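Local coordinates for reticulocyte binding protein (PDB 3FAW) that probably hydrolyses the alpha-1,6 linkages of pullulan and of branched alpha-glucans, as a cell-wall-anchored streptococcal pullulanase, at residues T117-W122 and H410-D415; L249-L254 and L375-H380; V762-K767 and D799-D804. All coordinates share one frame; numbering follows the deposited sequence.

Contact 1. Residues T117-W122 and H410-D415; sequences TTRQSW and HFMNED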
loop_
_atom_site.group_PDB
_atom_site.type_symbol
_atom_site.label_atom_id
_atom_site.label_comp_id
_atom_site.label_asym_id
_atom_site.label_seq_id
_atom_site.Cartn_x
_atom_site.Cartn_y
_atom_site.Cartn_z
ATOM N N THR A 117 -14.328 25.287 -28.407
ATOM C CA THR A 117 -15.496 24.711 -27.740
ATOM C C THR A 117 -15.226 24.599 -26.240
ATOM O O THR A 117 -14.130 24.215 -25.828
ATOM C CB THR A 117 -15.846 23.326 -28.319
ATOM O OG1 THR A 117 -16.067 23.440 -29.731
ATOM C CG2 THR A 117 -17.102 22.757 -27.660
ATOM N N THR A 118 -16.224 24.936 -25.428
ATOM C CA THR A 118 -16.058 24.921 -23.976
ATOM C C THR A 118 -15.963 23.493 -23.445
ATOM O O THR A 118 -16.638 22.584 -23.933
ATOM C CB THR A 118 -17.206 25.654 -23.245
ATOM O OG1 THR A 118 -18.458 25.032 -23.558
ATOM C CG2 THR A 118 -17.248 27.130 -23.645
ATOM N N ARG A 119 -15.097 23.320 -22.452
ATOM C CA ARG A 119 -14.926 22.068 -21.726
ATOM C C ARG A 119 -15.554 22.268 -20.354
ATOM O O ARG A 119 -15.444 23.345 -19.773
ATOM C CB ARG A 119 -13.424 21.754 -21.594
ATOM C CG ARG A 119 -13.061 20.619 -20.634
ATOM C CD ARG A 119 -11.575 20.275 -20.721
ATOM N NE ARG A 119 -10.715 21.395 -20.323
ATOM C CZ ARG A 119 -10.262 21.622 -19.088
ATOM N NH1 ARG A 119 -10.573 20.812 -18.079
ATOM N NH2 ARG A 119 -9.486 22.676 -18.854
ATOM N N GLN A 120 -16.211 21.241 -19.828
ATOM C CA GLN A 120 -16.769 21.324 -18.479
ATOM C C GLN A 120 -15.678 21.036 -17.455
ATOM O O GLN A 120 -15.023 20.000 -17.529
ATOM C CB GLN A 120 -17.926 20.339 -18.311
ATOM C CG GLN A 120 -19.166 20.715 -19.106
ATOM C CD GLN A 120 -20.237 19.640 -19.076
ATOM O OE1 GLN A 120 -19.938 18.447 -19.020
ATOM N NE2 GLN A 120 -21.494 20.061 -19.125
ATOM N N SER A 121 -15.479 21.953 -16.503
ATOM C CA SER A 121 -14.507 21.734 -15.424
ATOM C C SER A 121 -14.995 20.580 -14.557
ATOM O O SER A 121 -16.193 20.317 -14.508
ATOM C CB SER A 121 -14.316 23.000 -14.573
ATOM O OG SER A 121 -15.427 23.236 -13.720
ATOM N N TRP A 122 -14.082 19.894 -13.874
ATOM C CA TRP A 122 -14.487 18.779 -13.013
ATOM C C TRP A 122 -15.426 19.226 -11.882
ATOM O O TRP A 122 -16.339 18.485 -11.517
ATOM C CB TRP A 122 -13.278 17.984 -12.481
ATOM C CG TRP A 122 -12.417 18.678 -11.453
ATOM C CD1 TRP A 122 -11.244 19.345 -11.685
ATOM C CD2 TRP A 122 -12.637 18.736 -10.038
ATOM N NE1 TRP A 122 -10.736 19.829 -10.505
ATOM C CE2 TRP A 122 -11.567 19.468 -9.478
ATOM C CE3 TRP A 122 -13.638 18.246 -9.188
ATOM C CZ2 TRP A 122 -11.468 19.723 -8.105
ATOM C CZ3 TRP A 122 -13.539 18.502 -7.822
ATOM C CH2 TRP A 122 -12.460 19.236 -7.296
ATOM N N HIS A 410 -8.947 11.743 -13.366
ATOM C CA HIS A 410 -7.569 11.940 -12.935
ATOM C C HIS A 410 -7.336 13.372 -12.460
ATOM O O HIS A 410 -8.078 14.289 -12.830
ATOM C CB HIS A 410 -6.602 11.604 -14.071
ATOM C CG HIS A 410 -6.799 10.237 -14.650
ATOM N ND1 HIS A 410 -7.282 10.028 -15.924
ATOM C CD2 HIS A 410 -6.583 9.008 -14.123
ATOM C CE1 HIS A 410 -7.351 8.729 -16.158
ATOM N NE2 HIS A 410 -6.932 8.087 -15.082
ATOM N N PHE A 411 -6.312 13.552 -11.630
ATOM C CA PHE A 411 -5.773 14.885 -11.369
ATOM C C PHE A 411 -5.314 15.445 -12.714
ATOM O O PHE A 411 -4.790 14.708 -13.548
ATOM C CB PHE A 411 -4.595 14.851 -10.395
ATOM C CG PHE A 411 -4.982 14.672 -8.950
ATOM C CD1 PHE A 411 -5.955 15.472 -8.361
ATOM C CD2 PHE A 411 -4.335 13.721 -8.162
ATOM C CE1 PHE A 411 -6.295 15.314 -7.023
ATOM C CE2 PHE A 411 -4.672 13.557 -6.817
ATOM C CZ PHE A 411 -5.651 14.358 -6.248
ATOM N N MET A 412 -5.528 16.741 -12.921
ATOM C CA MET A 412 -5.364 17.341 -14.239
ATOM C C MET A 412 -4.448 18.557 -14.253
ATOM O O MET A 412 -4.306 19.266 -13.253
ATOM C CB MET A 412 -6.731 17.748 -14.791
ATOM C CG MET A 412 -7.502 16.623 -15.465
ATOM S SD MET A 412 -9.152 17.161 -15.963
ATOM C CE MET A 412 -9.926 17.355 -14.357
ATOM N N ASN A 413 -3.824 18.775 -15.409
ATOM C CA ASN A 413 -3.168 20.035 -15.720
ATOM C C ASN A 413 -4.256 21.032 -16.108
ATOM O O ASN A 413 -5.380 20.634 -16.426
ATOM C CB ASN A 413 -2.176 19.869 -16.880
ATOM C CG ASN A 413 -1.042 18.915 -16.557
ATOM O OD1 ASN A 413 -0.263 19.153 -15.644
ATOM N ND2 ASN A 413 -0.935 17.836 -17.325
ATOM N N GLU A 414 -3.924 22.321 -16.083
ATOM C CA GLU A 414 -4.889 23.386 -16.406
ATOM C C GLU A 414 -5.449 23.303 -17.828
ATOM O O GLU A 414 -6.529 23.834 -18.092
ATOM C CB GLU A 414 -4.272 24.770 -16.169
ATOM C CG GLU A 414 -4.097 25.105 -14.693
ATOM C CD GLU A 414 -3.401 26.439 -14.447
ATOM O OE1 GLU A 414 -3.310 26.841 -13.265
ATOM O OE2 GLU A 414 -2.946 27.082 -15.423
ATOM N N ASP A 415 -4.730 22.644 -18.736
ATOM C CA ASP A 415 -5.237 22.421 -20.100
ATOM C C ASP A 415 -6.213 21.241 -20.204
ATOM O O ASP A 415 -6.760 20.981 -21.277
ATOM C CB ASP A 415 -4.084 22.283 -21.112
ATOM C CG ASP A 415 -3.256 21.012 -20.928
ATOM O OD1 ASP A 415 -3.501 20.229 -19.985
ATOM O OD2 ASP A 415 -2.344 20.804 -21.751
#
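R119, M412 and W122 make most of this contact, in which the end of an N-terminal beta-domain strand meets a loop of the catalytic TIM barrel, between helix 399-402 and strand 420-421. Segment 117-122 finishes strand 114-120 and enters helix 122-129, with S121 at the N-cap position, its OG bonded to F124 N. The backbones stay well apart, the CA atoms of W122 and M412 being 9.3 Å from each other, and side chains bridge the interval.

R119 leaves its strand with CG opposite the backbone N (chi1 169°) and then bends at chi3, which brings the guanidinium to the backbone of E414 and D415. Over one face of that group lies the backbone carbonyl of D415, with D415 C 3.8 Å from R119 NH2. E414 O approaches obliquely at 3.3 Å from the same NH2. The D415 carboxylate is directed elsewhere: its OD1 is bonded to S417 OG and lies 6.6 Å from R119 NH2, so any attraction between the two charges would act at a distance.

M412, a buried residue whose N is held by D494 OD1, extends between the arginine and the tryptophan. Its SD is 4.5 Å from R119 NH1, and a bend at chi3 (-69°) turns the terminal methyl to the indole. The tryptophan also stacks on H431 and touches D494, so M412 is one of several barrel residues it meets. The methyl approaches the indole obliquely, with M412 CE 3.6 Å from W122 CD1 and 3.9 Å from W122 CB.

Contact 2. Residues L249-L254 and L375-H380; sequences LGPQNL and LIHDIH
P251 to L254 form a type I beta turn that lies beside helix 367-381 of the catalytic (beta/alpha)8 barrel, on the chain leading into its first strand, 269-273. The closest backbone approach is 6.0 Å, between the CA atoms of L254 and H377. The turn's own bond, L254 N to P251 O, is weak; from within the turn, Q252 NE2 donates back to G250 O and also bonds S247 O.

H377 is the centre of the contact. With CG opposite its backbone N (chi1 -164°), its imidazole projects from the helix into the turn, where the side chains of P251, N253 and L254 meet it. P251 covers one face in a CH-pi contact: its CB is 4.2 Å from the centroid of the H377 ring and 13° off the ring normal, displaced toward the rim. L254 slides past in the opposite direction, bringing CD1 to 3.7 Å from H377 CB, and the same methyl reaches I376 CG2 on the preceding helical residue. L254 also packs on K373 and K450, so it fills a buried position next to the helix.

At the far end of the ring the N253 side chain crosses that of H377 at about a right angle, with the amide plane 42° from the imidazole plane, and N253 OD1 is 3.4 Å from H377 CE1. A water lies at the ring edge, in its plane, 2.7 Å from H377 NE2, and accepts a weak hydrogen bond from N253 ND2.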
loop_
_atom_site.group_PDB
_atom_site.type_symbol
_atom_site.label_atom_id
_atom_site.label_comp_id
_atom_site.label_asym_id
_atom_site.label_seq_id
_atom_site.Cartn_x
_atom_site.Cartn_y
_atom_site.Cartn_z
ATOM N N LEU A 249 -21.109 -16.316 -2.174
ATOM C CA LEU A 249 -19.853 -17.082 -2.247
ATOM C C LEU A 249 -19.053 -17.058 -0.942
ATOM O O LEU A 249 -19.125 -16.105 -0.168
ATOM C CB LEU A 249 -18.976 -16.544 -3.383
ATOM C CG LEU A 249 -19.647 -16.400 -4.751
ATOM C CD1 LEU A 249 -18.749 -15.619 -5.719
ATOM C CD2 LEU A 249 -20.015 -17.767 -5.323
ATOM N N GLY A 250 -18.281 -18.116 -0.716
ATOM C CA GLY A 250 -17.433 -18.228 0.471
ATOM C C GLY A 250 -18.224 -18.561 1.726
ATOM O O GLY A 250 -19.451 -18.698 1.666
ATOM N N PRO A 251 -17.528 -18.692 2.873
ATOM C CA PRO A 251 -18.197 -18.972 4.150
ATOM C C PRO A 251 -19.235 -17.901 4.478
ATOM O O PRO A 251 -18.914 -16.713 4.484
ATOM C CB PRO A 251 -17.056 -18.945 5.181
ATOM C CG PRO A 251 -15.797 -19.033 4.410
ATOM C CD PRO A 251 -16.066 -18.566 3.018
ATOM N N GLN A 252 -20.464 -18.329 4.749
ATOM C CA GLN A 252 -21.578 -17.409 4.976
ATOM C C GLN A 252 -21.588 -16.792 6.380
ATOM O O GLN A 252 -22.319 -15.831 6.629
ATOM C CB GLN A 252 -22.907 -18.117 4.692
ATOM C CG GLN A 252 -23.089 -18.502 3.227
ATOM C CD GLN A 252 -23.141 -17.289 2.318
ATOM O OE1 GLN A 252 -24.079 -16.494 2.382
ATOM N NE2 GLN A 252 -22.126 -17.133 1.473
ATOM N N ASN A 253 -20.773 -17.332 7.284
ATOM C CA ASN A 253 -20.622 -16.764 8.625
ATOM C C ASN A 253 -19.349 -15.925 8.772
ATOM O O ASN A 253 -18.902 -15.660 9.888
ATOM C CB ASN A 253 -20.669 -17.876 9.692
ATOM C CG ASN A 253 -19.550 -18.890 9.539
ATOM O OD1 ASN A 253 -18.886 -18.946 8.501
ATOM N ND2 ASN A 253 -19.347 -19.709 10.567
ATOM N N LEU A 254 -18.771 -15.507 7.643
ATOM C CA LEU A 254 -17.569 -14.679 7.645
ATOM C C LEU A 254 -17.796 -13.459 8.536
ATOM O O LEU A 254 -18.815 -12.778 8.419
ATOM C CB LEU A 254 -17.206 -14.242 6.221
ATOM C CG LEU A 254 -15.841 -13.579 6.012
ATOM C CD1 LEU A 254 -14.699 -14.578 6.195
ATOM C CD2 LEU A 254 -15.777 -12.927 4.633
ATOM N N LEU A 375 -9.635 -17.994 2.933
ATOM C CA LEU A 375 -8.350 -17.640 3.534
ATOM C C LEU A 375 -8.539 -16.685 4.722
ATOM O O LEU A 375 -7.921 -16.868 5.766
ATOM C CB LEU A 375 -7.427 -16.994 2.491
ATOM C CG LEU A 375 -6.119 -16.385 3.010
ATOM C CD1 LEU A 375 -5.270 -17.445 3.702
ATOM C CD2 LEU A 375 -5.342 -15.717 1.882
ATOM N N ILE A 376 -9.394 -15.678 4.553
ATOM C CA ILE A 376 -9.633 -14.671 5.595
ATOM C C ILE A 376 -10.356 -15.279 6.808
ATOM O O ILE A 376 -10.039 -14.956 7.950
ATOM C CB ILE A 376 -10.410 -13.452 5.033
ATOM C CG1 ILE A 376 -9.496 -12.635 4.111
ATOM C CG2 ILE A 376 -10.920 -12.568 6.157
ATOM C CD1 ILE A 376 -10.193 -11.499 3.367
ATOM N N HIS A 377 -11.300 -16.177 6.541
ATOM C CA HIS A 377 -11.972 -16.958 7.588
ATOM C C HIS A 377 -10.969 -17.856 8.327
ATOM O O HIS A 377 -11.045 -17.999 9.543
ATOM C CB HIS A 377 -13.099 -17.798 6.973
ATOM C CG HIS A 377 -14.083 -18.337 7.971
ATOM N ND1 HIS A 377 -14.895 -17.523 8.733
ATOM C CD2 HIS A 377 -14.410 -19.609 8.302
ATOM C CE1 HIS A 377 -15.664 -18.271 9.507
ATOM N NE2 HIS A 377 -15.393 -19.541 9.260
ATOM N N ASP A 378 -10.030 -18.445 7.587
ATOM C CA ASP A 378 -8.954 -19.262 8.177
ATOM C C ASP A 378 -7.969 -18.416 9.008
ATOM O O ASP A 378 -7.444 -18.881 10.012
ATOM C CB ASP A 378 -8.190 -20.036 7.090
ATOM C CG ASP A 378 -9.074 -21.025 6.322
ATOM O OD1 ASP A 378 -10.235 -21.256 6.724
ATOM O OD2 ASP A 378 -8.602 -21.568 5.298
ATOM N N ILE A 379 -7.719 -17.179 8.590
ATOM C CA ILE A 379 -6.913 -16.242 9.386
ATOM C C ILE A 379 -7.633 -15.886 10.693
ATOM O O ILE A 379 -7.036 -15.930 11.771
ATOM C CB ILE A 379 -6.589 -14.949 8.592
ATOM C CG1 ILE A 379 -5.621 -15.257 7.442
ATOM C CG2 ILE A 379 -5.975 -13.892 9.506
ATOM C CD1 ILE A 379 -5.364 -14.080 6.488
ATOM N N HIS A 380 -8.916 -15.550 10.589
ATOM C CA HIS A 380 -9.718 -15.150 11.749
ATOM C C HIS A 380 -9.855 -16.270 12.779
ATOM O O HIS A 380 -9.838 -16.011 13.984
ATOM C CB HIS A 380 -11.109 -14.665 11.316
ATOM C CG HIS A 380 -11.098 -13.342 10.608
ATOM N ND1 HIS A 380 -12.145 -12.908 9.824
ATOM C CD2 HIS A 380 -10.163 -12.363 10.557
ATOM C CE1 HIS A 380 -11.858 -11.720 9.325
ATOM N NE2 HIS A 380 -10.662 -11.365 9.758
HETATM O O HOH W 1 -16.617 -21.738 10.314
#

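Contact 3. Residues V762-K767 and D799-D804; sequences VLLGEK and DSLLID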
loop_
_atom_site.group_PDB
_atom_site.type_symbol
_atom_site.label_atom_id
_atom_site.label_comp_id
_atom_site.label_asym_id
_atom_site.label_seq_id
_atom_site.Cartn_x
_atom_site.Cartn_y
_atom_site.Cartn_z
ATOM N N VAL A 762 27.391 -0.495 31.019
ATOM C CA VAL A 762 26.293 0.471 31.119
ATOM C C VAL A 762 26.063 0.852 32.583
ATOM O O VAL A 762 25.707 0.004 33.403
ATOM C CB VAL A 762 24.987 -0.099 30.526
ATOM C CG1 VAL A 762 23.839 0.885 30.706
ATOM C CG2 VAL A 762 25.172 -0.428 29.049
ATOM N N LEU A 763 26.260 2.131 32.900
ATOM C CA LEU A 763 26.097 2.633 34.267
ATOM C C LEU A 763 24.613 2.772 34.644
ATOM O O LEU A 763 23.816 3.298 33.869
ATOM C CB LEU A 763 26.814 3.981 34.411
ATOM C CG LEU A 763 26.814 4.681 35.773
ATOM C CD1 LEU A 763 27.391 3.796 36.878
ATOM C CD2 LEU A 763 27.595 5.980 35.670
ATOM N N LEU A 764 24.254 2.286 35.830
ATOM C CA LEU A 764 22.889 2.411 36.354
ATOM C C LEU A 764 22.815 3.465 37.459
ATOM O O LEU A 764 21.890 4.278 37.485
ATOM C CB LEU A 764 22.380 1.060 36.873
ATOM C CG LEU A 764 22.302 -0.060 35.830
ATOM C CD1 LEU A 764 21.746 -1.348 36.441
ATOM C CD2 LEU A 764 21.466 0.366 34.636
ATOM N N GLY A 765 23.789 3.448 38.367
ATOM C CA GLY A 765 23.847 4.426 39.454
ATOM C C GLY A 765 22.679 4.272 40.412
ATOM O O GLY A 765 21.952 3.280 40.357
ATOM N N GLU A 766 22.488 5.261 41.281
ATOM C CA GLU A 766 21.405 5.210 42.266
ATOM C C GLU A 766 20.016 5.254 41.627
ATOM O O GLU A 766 19.055 4.741 42.204
ATOM C CB GLU A 766 21.545 6.343 43.296
ATOM C CG GLU A 766 22.633 6.101 44.335
ATOM C CD GLU A 766 22.292 4.958 45.275
ATOM O OE1 GLU A 766 21.292 5.077 46.018
ATOM O OE2 GLU A 766 23.020 3.940 45.266
ATOM N N LYS A 767 19.913 5.857 40.445
ATOM C CA LYS A 767 18.625 5.995 39.759
ATOM C C LYS A 767 18.066 4.668 39.235
ATOM O O LYS A 767 16.860 4.425 39.339
ATOM C CB LYS A 767 18.725 7.005 38.608
ATOM C CG LYS A 767 17.387 7.272 37.924
ATOM C CD LYS A 767 17.411 8.553 37.103
ATOM C CE LYS A 767 16.119 8.731 36.312
ATOM N NZ LYS A 767 14.900 8.610 37.157
ATOM N N ASP A 799 26.893 -1.335 40.484
ATOM C CA ASP A 799 25.859 -0.399 40.011
ATOM C C ASP A 799 25.903 -0.237 38.484
ATOM O O ASP A 799 25.650 0.843 37.947
ATOM C CB ASP A 799 25.982 0.959 40.725
ATOM C CG ASP A 799 27.236 1.734 40.330
ATOM O OD1 ASP A 799 28.084 1.184 39.598
ATOM O OD2 ASP A 799 27.370 2.905 40.750
ATOM N N SER A 800 26.226 -1.325 37.791
ATOM C CA SER A 800 26.303 -1.310 36.337
ATOM C C SER A 800 26.112 -2.703 35.757
ATOM O O SER A 800 26.058 -3.698 36.490
ATOM C CB SER A 800 27.637 -0.705 35.872
ATOM O OG SER A 800 28.753 -1.392 36.419
ATOM N N LEU A 801 25.978 -2.745 34.435
ATOM C CA LEU A 801 25.881 -3.983 33.664
ATOM C C LEU A 801 27.018 -4.022 32.648
ATOM O O LEU A 801 27.272 -3.029 31.972
ATOM C CB LEU A 801 24.541 -4.039 32.922
ATOM C CG LEU A 801 23.353 -4.689 33.636
ATOM C CD1 LEU A 801 23.164 -4.144 35.041
ATOM C CD2 LEU A 801 22.095 -4.500 32.808
ATOM N N LEU A 802 27.702 -5.158 32.554
ATOM C CA LEU A 802 28.703 -5.382 31.515
ATOM C C LEU A 802 28.076 -6.238 30.422
ATOM O O LEU A 802 27.719 -7.396 30.662
ATOM C CB LEU A 802 29.943 -6.074 32.087
ATOM C CG LEU A 802 31.073 -6.417 31.109
ATOM C CD1 LEU A 802 31.554 -5.176 30.354
ATOM C CD2 LEU A 802 32.228 -7.072 31.855
ATOM N N ILE A 803 27.949 -5.669 29.227
ATOM C CA ILE A 803 27.241 -6.324 28.132
ATOM C C ILE A 803 28.181 -6.653 26.976
ATOM O O ILE A 803 28.961 -5.805 26.538
ATOM C CB ILE A 803 26.072 -5.453 27.621
ATOM C CG1 ILE A 803 25.108 -5.139 28.772
ATOM C CG2 ILE A 803 25.333 -6.161 26.477
ATOM C CD1 ILE A 803 23.958 -4.249 28.377
ATOM N N ASP A 804 28.094 -7.895 26.496
ATOM C CA ASP A 804 28.894 -8.371 25.363
ATOM C C ASP A 804 28.606 -7.572 24.087
ATOM O O ASP A 804 27.523 -7.007 23.939
ATOM C CB ASP A 804 28.595 -9.852 25.081
ATOM C CG ASP A 804 29.361 -10.809 25.989
ATOM O OD1 ASP A 804 29.779 -10.419 27.103
ATOM O OD2 ASP A 804 29.529 -11.977 25.576
#
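V762 and L801 pair through two backbone hydrogen bonds, V762 N to L801 O at 2.7 Å and L801 N to V762 O at 2.9 Å. One residue on, L763 faces S800 as a non-hydrogen-bonded pair. There S800 CB packs 3.2 Å from V762 O, while S800 OG, set between its own backbone N and carbonyl carbon (chi1 56°), hydrogen-bonds N761 ND2. Beyond this pair segment 762-767 leaves its strand, and D799 O collects two donors from the same face of its carbonyl plane: L764 N at 2.9 Å and G765 N at 3.2 Å. This shared acceptor holds the turn-off at L764 and G765 against the end of strand 800-803, just ahead of a short, weakly bonded helix; G765 adopts a positive phi of 66°.

The strands belong to a three-stranded antiparallel sheet, 760-763, 800-803 and 794-796, in the C-terminal beta domain that follows the catalytic barrel. V762, L801 and I803 project from one face of it. V762 CG2 meets I803 CD1 at 4.1 Å, and L764 extends over the same region until its CD1 lies 3.4 Å from L801 CD1, a tight methyl contact.

All four of these side chains touch F752 of strand 748-754, in the domain's five-stranded sheet. Strand 807-813 of that sheet adds I811 against L801 and I809 against I803. L763, in contrast, points to the face bearing S800, and its CD1 packs 3.8 Å from D799 OD1.

The three contacts sample successive parts of a multidomain chain. Contact 1 joins an N-terminal beta domain to a barrel loop, contact 2 lays the segment leading into the barrel against helix 367-381, and contact 3 lies wholly within the C-terminal beta domain. In sequence, both segments of contact 2 fall between those of contact 1, whereas contact 3 follows both. Contacts 1 and 2 share the catalytic barrel, although their centres are about 44 Å apart. Contacts 1 and 3, with centres about 67 Å apart, lie on opposite sides of the chain's centre; the centres of contacts 2 and 3 are about 52 Å apart. Thus the barrel occupies the middle, with beta domains toward both ends.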